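PDB 6ZRY: DMATS type aromatic prenyltransferase from Micromonospora olivasterospora, which probably transfers a dimethylallyl group to the indole ring of tryptophan, as an aromatic prenyltransferase of the DMATS type. Local coordinates for residues P48-G53 against P86-N91; F129-S134 against V147-E152. One frame throughout, in Å; residues are numbered along the deposited sequence.

Contact 1 of 2, residues P48-G53 against P86-N91; sequences PAWPSG and PGPLAN. With TRP (tryptophan), chain C.
Trp-50 lays one face of its indole against the start of helix 88-106, meeting Gly-87 and Asn-91 there. Gly-87 CA sits 4.1 Å from the centroid of the Trp-50 six-membered ring and 14° off its normal, a CH-pi contact over the face. At the pyrrole end of the same face the amide of Asn-91 stands steeply on the indole, their planes 77° apart, with ND2 3.4 Å from Trp-50 NE1; both are donors, so this is contact without a bond. The benzo rim meets Pro-88: Trp-50 CH2 lies 3.8 Å from Pro-88 CD, and the two side chains cross at about a right angle. With CG anti to the backbone N (chi1 167°), the indole reaches Gly-87 and Asn-91 while Trp-50 CB stays 3.6 Å from Pro-86 CB. Pro-51 CD lies over the opposite face of the indole. Gly-87 is the N-cap residue, and its N donates to Asn-91 OD1 over 3.1 Å, from above the carbonyl plane; the same oxygen also accepts from Gly-83 N, its stronger partner. Three residues beyond Trp-50, Gly-53 O accepts from the amino group of the bound tryptophan, TRP N, at 3.1 Å. The chemistry implies that dispersion and CH-pi packing join the two segments, while the bonds to Asn-91 OD1 probably help fix the helix start against which the indole lies.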
loop_
_atom_site.group_PDB
_atom_site.type_symbol
_atom_site.label_atom_id
_atom_site.label_comp_id
_atom_site.label_asym_id
_atom_site.label_seq_id
_atom_site.Cartn_x
_atom_site.Cartn_y
_atom_site.Cartn_z
ATOM N N PRO A 48 -1.718 -11.904 -17.715
ATOM C CA PRO A 48 -2.574 -11.474 -16.616
ATOM C C PRO A 48 -4.047 -11.427 -17.038
ATOM O O PRO A 48 -4.312 -11.021 -18.137
ATOM C CB PRO A 48 -2.047 -10.077 -16.256
ATOM C CG PRO A 48 -0.621 -10.079 -16.746
ATOM C CD PRO A 48 -0.594 -11.006 -17.935
ATOM N N ALA A 49 -4.948 -11.780 -16.123
ATOM C CA ALA A 49 -6.414 -11.835 -16.347
ATOM C C ALA A 49 -6.952 -10.433 -16.630
ATOM O O ALA A 49 -7.987 -10.340 -17.296
ATOM C CB ALA A 49 -7.090 -12.462 -15.169
ATOM N N TRP A 50 -6.219 -9.395 -16.200
ATOM C CA TRP A 50 -6.637 -7.966 -16.190
ATOM C C TRP A 50 -5.405 -7.144 -15.833
ATOM O O TRP A 50 -4.597 -7.623 -15.039
ATOM C CB TRP A 50 -7.749 -7.776 -15.148
ATOM C CG TRP A 50 -8.033 -6.351 -14.818
ATOM C CD1 TRP A 50 -7.648 -5.643 -13.713
ATOM C CD2 TRP A 50 -8.774 -5.452 -15.632
ATOM N NE1 TRP A 50 -8.107 -4.362 -13.794
ATOM C CE2 TRP A 50 -8.790 -4.215 -14.970
ATOM C CE3 TRP A 50 -9.414 -5.588 -16.865
ATOM C CZ2 TRP A 50 -9.438 -3.107 -15.498
ATOM C CZ3 TRP A 50 -10.056 -4.495 -17.388
ATOM C CH2 TRP A 50 -10.056 -3.267 -16.715
ATOM N N PRO A 51 -5.177 -5.952 -16.426
ATOM C CA PRO A 51 -3.997 -5.152 -16.073
ATOM C C PRO A 51 -4.129 -4.432 -14.719
ATOM O O PRO A 51 -4.185 -3.189 -14.695
ATOM C CB PRO A 51 -3.831 -4.174 -17.248
ATOM C CG PRO A 51 -5.209 -4.124 -17.913
ATOM C CD PRO A 51 -5.905 -5.415 -17.588
ATOM N N SER A 52 -4.068 -5.208 -13.620
ATOM C CA SER A 52 -4.205 -4.713 -12.229
ATOM C C SER A 52 -3.141 -3.650 -11.942
ATOM O O SER A 52 -1.984 -3.843 -12.308
ATOM C CB SER A 52 -4.132 -5.852 -11.261
ATOM O OG SER A 52 -4.043 -5.417 -9.919
ATOM N N GLY A 53 -3.526 -2.547 -11.307
ATOM C CA GLY A 53 -2.559 -1.530 -10.897
ATOM C C GLY A 53 -1.802 -1.886 -9.626
ATOM O O GLY A 53 -0.915 -1.093 -9.263
ATOM N N PRO A 86 -13.207 -10.022 -15.955
ATOM C CA PRO A 86 -12.508 -8.980 -15.208
ATOM C C PRO A 86 -12.850 -7.581 -15.726
ATOM O O PRO A 86 -12.952 -7.404 -16.928
ATOM C CB PRO A 86 -11.026 -9.289 -15.436
ATOM C CG PRO A 86 -11.015 -10.759 -15.828
ATOM C CD PRO A 86 -12.289 -10.952 -16.621
ATOM N N GLY A 87 -12.990 -6.632 -14.815
ATOM C CA GLY A 87 -13.297 -5.232 -15.123
ATOM C C GLY A 87 -13.503 -4.403 -13.863
ATOM O O GLY A 87 -13.664 -4.926 -12.774
ATOM N N PRO A 88 -13.522 -3.065 -13.986
ATOM C CA PRO A 88 -13.605 -2.177 -12.820
ATOM C C PRO A 88 -14.742 -2.479 -11.814
ATOM O O PRO A 88 -14.504 -2.546 -10.601
ATOM C CB PRO A 88 -13.879 -0.809 -13.486
ATOM C CG PRO A 88 -13.223 -0.910 -14.855
ATOM C CD PRO A 88 -13.449 -2.341 -15.271
ATOM N N LEU A 89 -15.959 -2.640 -12.320
ATOM C CA LEU A 89 -17.170 -2.834 -11.478
ATOM C C LEU A 89 -17.204 -4.276 -10.949
ATOM O O LEU A 89 -17.511 -4.450 -9.776
ATOM C CB LEU A 89 -18.409 -2.505 -12.310
ATOM C CG LEU A 89 -19.695 -2.241 -11.526
ATOM C CD1 LEU A 89 -19.539 -1.089 -10.538
ATOM C CD2 LEU A 89 -20.838 -1.953 -12.486
ATOM N N ALA A 90 -16.878 -5.236 -11.789
ATOM C CA ALA A 90 -16.855 -6.686 -11.478
ATOM C C ALA A 90 -15.767 -6.965 -10.414
ATOM O O ALA A 90 -16.014 -7.775 -9.503
ATOM C CB ALA A 90 -16.618 -7.461 -12.740
ATOM N N ASN A 91 -14.621 -6.254 -10.509
ATOM C CA ASN A 91 -13.480 -6.375 -9.561
ATOM C C ASN A 91 -13.917 -5.824 -8.200
ATOM O O ASN A 91 -13.634 -6.430 -7.193
ATOM C CB ASN A 91 -12.212 -5.656 -10.060
ATOM C CG ASN A 91 -11.650 -6.125 -11.381
ATOM O OD1 ASN A 91 -12.026 -7.179 -11.926
ATOM N ND2 ASN A 91 -10.696 -5.362 -11.912
HETATM N N TRP C . 1.791 -0.402 -7.902
HETATM C CA TRP C . 1.080 0.893 -7.619
HETATM C C TRP C . 2.096 2.037 -7.586
HETATM O O TRP C . 1.691 3.214 -7.603
HETATM C CB TRP C . 0.267 0.813 -6.313
HETATM C CG TRP C . 1.079 0.584 -5.077
HETATM C CD1 TRP C . 1.526 -0.615 -4.590
HETATM C CD2 TRP C . 1.535 1.587 -4.148
HETATM N NE1 TRP C . 2.233 -0.421 -3.431
HETATM C CE2 TRP C . 2.246 0.914 -3.127
HETATM C CE3 TRP C . 1.399 2.981 -4.069
HETATM C CZ2 TRP C . 2.838 1.592 -2.058
HETATM C CZ3 TRP C . 1.982 3.647 -3.011
HETATM C CH2 TRP C . 2.684 2.959 -2.019
HETATM O OXT TRP C . 3.323 1.799 -7.551
#

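Contact 2 of 2, residues F129-S134 against V147-E152; sequences FAMWCS and VYLNPE
Strands 131-134 and 147-149 run antiparallel at 154°, Trp-132 and Tyr-148 forming a hydrogen-bonded pair in which Trp-132 N reaches Tyr-148 O at 2.7 Å, nearly straight, and Tyr-148 N returns a bond to Trp-132 O. On the face of Met-131, Val-147 and Leu-149, the thioether chain bends at chi3 (-72°), bringing Met-131 CE 3.7 Å from Leu-149 CD2, while its CG meets Val-147 CG1. Trp-132 and Tyr-148 share the other face and touch through their CB atoms. These strands form a beta hairpin of the antiparallel barrel in this ABBA-fold enzyme; Trp-132 there lines the tryptophan pocket, and Tyr-148 OH bonds to Tyr-213. Beyond the paired strands, Asn-150 stacks its amide on the Phe-129 ring, planes 7° apart, with CB 3.7 Å from the ring centroid. ND2 of Asn-150 donates to Phe-129 O at 2.9 Å, and its OD1 accepts from Glu-152 N, an Asx turn. A leucine here would probably leave Phe-129 O and Glu-152 N without these mates and let the turn after the strand move. Ala-130 O accepts from Asn-150 N and, at 2.6 Å, from water 1, which also donates weakly to Asn-150 O.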
loop_
_atom_site.group_PDB
_atom_site.type_symbol
_atom_site.label_atom_id
_atom_site.label_comp_id
_atom_site.label_asym_id
_atom_site.label_seq_id
_atom_site.Cartn_x
_atom_site.Cartn_y
_atom_site.Cartn_z
ATOM N N PHE A 129 -9.113 1.087 -10.325
ATOM C CA PHE A 129 -9.741 0.372 -9.178
ATOM C C PHE A 129 -10.771 1.265 -8.478
ATOM O O PHE A 129 -10.768 2.472 -8.683
ATOM C CB PHE A 129 -8.657 -0.092 -8.203
ATOM C CG PHE A 129 -8.162 0.973 -7.255
ATOM C CD1 PHE A 129 -7.383 2.027 -7.718
ATOM C CD2 PHE A 129 -8.453 0.907 -5.902
ATOM C CE1 PHE A 129 -6.930 3.003 -6.853
ATOM C CE2 PHE A 129 -7.999 1.892 -5.030
ATOM C CZ PHE A 129 -7.226 2.924 -5.502
ATOM N N ALA A 130 -11.651 0.637 -7.710
ATOM C CA ALA A 130 -12.598 1.262 -6.783
ATOM C C ALA A 130 -12.242 0.845 -5.354
ATOM O O ALA A 130 -12.265 1.722 -4.465
ATOM C CB ALA A 130 -14.018 0.868 -7.156
ATOM N N MET A 131 -11.842 -0.419 -5.135
ATOM C CA MET A 131 -11.571 -0.943 -3.767
ATOM C C MET A 131 -10.461 -2.001 -3.819
ATOM O O MET A 131 -10.610 -2.997 -4.561
ATOM C CB MET A 131 -12.833 -1.572 -3.173
ATOM C CG MET A 131 -12.634 -2.203 -1.794
ATOM S SD MET A 131 -14.124 -3.063 -1.221
ATOM C CE MET A 131 -15.179 -1.665 -0.842
ATOM N N TRP A 132 -9.410 -1.799 -3.042
ATOM C CA TRP A 132 -8.381 -2.812 -2.780
ATOM C C TRP A 132 -8.479 -3.233 -1.319
ATOM O O TRP A 132 -9.137 -2.560 -0.534
ATOM C CB TRP A 132 -6.979 -2.299 -3.121
ATOM C CG TRP A 132 -6.676 -2.188 -4.588
ATOM C CD1 TRP A 132 -7.445 -2.578 -5.640
ATOM C CD2 TRP A 132 -5.519 -1.573 -5.154
ATOM N NE1 TRP A 132 -6.812 -2.294 -6.822
ATOM C CE2 TRP A 132 -5.649 -1.645 -6.557
ATOM C CE3 TRP A 132 -4.387 -0.959 -4.614
ATOM C CZ2 TRP A 132 -4.679 -1.153 -7.424
ATOM C CZ3 TRP A 132 -3.431 -0.458 -5.469
ATOM C CH2 TRP A 132 -3.580 -0.546 -6.862
ATOM N N CYS A 133 -7.811 -4.309 -0.999
ATOM C CA CYS A 133 -7.794 -5.008 0.289
ATOM C C CYS A 133 -6.343 -5.002 0.786
ATOM O O CYS A 133 -5.472 -5.231 -0.071
ATOM C CB CYS A 133 -8.243 -6.460 0.029
ATOM S SG CYS A 133 -8.143 -7.484 1.468
ATOM N N SER A 134 -6.097 -4.753 2.075
ATOM C CA SER A 134 -4.808 -5.053 2.760
ATOM C C SER A 134 -5.073 -6.082 3.870
ATOM O O SER A 134 -5.948 -5.850 4.670
ATOM C CB SER A 134 -4.140 -3.790 3.283
ATOM O OG SER A 134 -2.900 -4.086 3.852
ATOM N N VAL A 147 -9.305 -1.618 4.114
ATOM C CA VAL A 147 -9.990 -1.336 2.831
ATOM C C VAL A 147 -9.407 -0.048 2.254
ATOM O O VAL A 147 -9.396 0.980 2.983
ATOM C CB VAL A 147 -11.501 -1.231 3.051
ATOM C CG1 VAL A 147 -12.241 -0.952 1.757
ATOM C CG2 VAL A 147 -12.020 -2.484 3.734
ATOM N N TYR A 148 -8.972 -0.114 1.008
ATOM C CA TYR A 148 -8.343 0.963 0.244
ATOM C C TYR A 148 -9.328 1.401 -0.831
ATOM O O TYR A 148 -9.497 0.649 -1.816
ATOM C CB TYR A 148 -7.019 0.464 -0.336
ATOM C CG TYR A 148 -5.907 0.496 0.658
ATOM C CD1 TYR A 148 -5.905 -0.328 1.783
ATOM C CD2 TYR A 148 -4.882 1.412 0.531
ATOM C CE1 TYR A 148 -4.882 -0.251 2.733
ATOM C CE2 TYR A 148 -3.873 1.504 1.463
ATOM C CZ TYR A 148 -3.871 0.680 2.570
ATOM O OH TYR A 148 -2.842 0.816 3.469
ATOM N N LEU A 149 -9.969 2.556 -0.651
ATOM C CA LEU A 149 -10.961 3.078 -1.616
ATOM C C LEU A 149 -10.273 4.090 -2.507
ATOM O O LEU A 149 -9.364 4.808 -2.002
ATOM C CB LEU A 149 -12.133 3.704 -0.870
ATOM C CG LEU A 149 -12.888 2.781 0.090
ATOM C CD1 LEU A 149 -13.999 3.542 0.792
ATOM C CD2 LEU A 149 -13.476 1.586 -0.631
ATOM N N ASN A 150 -10.687 4.159 -3.763
ATOM C CA ASN A 150 -10.149 5.119 -4.768
ATOM C C ASN A 150 -10.921 6.425 -4.628
ATOM O O ASN A 150 -12.100 6.462 -4.952
ATOM C CB ASN A 150 -10.253 4.582 -6.201
ATOM C CG ASN A 150 -9.653 5.527 -7.223
ATOM O OD1 ASN A 150 -9.048 6.543 -6.866
ATOM N ND2 ASN A 150 -9.781 5.182 -8.497
ATOM N N PRO A 151 -10.297 7.526 -4.133
ATOM C CA PRO A 151 -10.965 8.820 -4.031
ATOM C C PRO A 151 -11.372 9.360 -5.401
ATOM O O PRO A 151 -12.233 10.225 -5.463
ATOM C CB PRO A 151 -9.894 9.731 -3.420
ATOM C CG PRO A 151 -8.976 8.773 -2.713
ATOM C CD PRO A 151 -8.910 7.605 -3.663
ATOM N N GLU A 152 -10.735 8.880 -6.449
ATOM C CA GLU A 152 -10.952 9.385 -7.832
ATOM C C GLU A 152 -11.962 8.506 -8.590
ATOM O O GLU A 152 -12.036 8.620 -9.835
ATOM C CB GLU A 152 -9.613 9.455 -8.558
ATOM C CG GLU A 152 -8.652 10.454 -7.929
ATOM C CD GLU A 152 -7.280 10.500 -8.612
ATOM O OE1 GLU A 152 -6.584 11.481 -8.436
ATOM O OE2 GLU A 152 -6.944 9.554 -9.330
HETATM O O HOH W 1 -13.975 3.703 -4.618
#

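Contact 1 lies at the surface, its centre about 18 Å from the centre of the chain, whereas contact 2 is buried, with its centre about 10 Å from that point. Their elements differ: residues 48-53 form a loop before strand 61-68 and meet the start of helix 88-106, while contact 2 pairs two barrel strands. Helix 88-106 nevertheless serves both, since Leu-92 and Leu-99 farther along it touch Met-131. Contact 1 relies on ring and proline packing; contact 2 combines side-chain packing with four direct hydrogen bonds, three of them between backbone atoms. The two meet at the tryptophan pocket, where Gly-53 C is 3.5 Å from Trp-132 CH2, a packing contact.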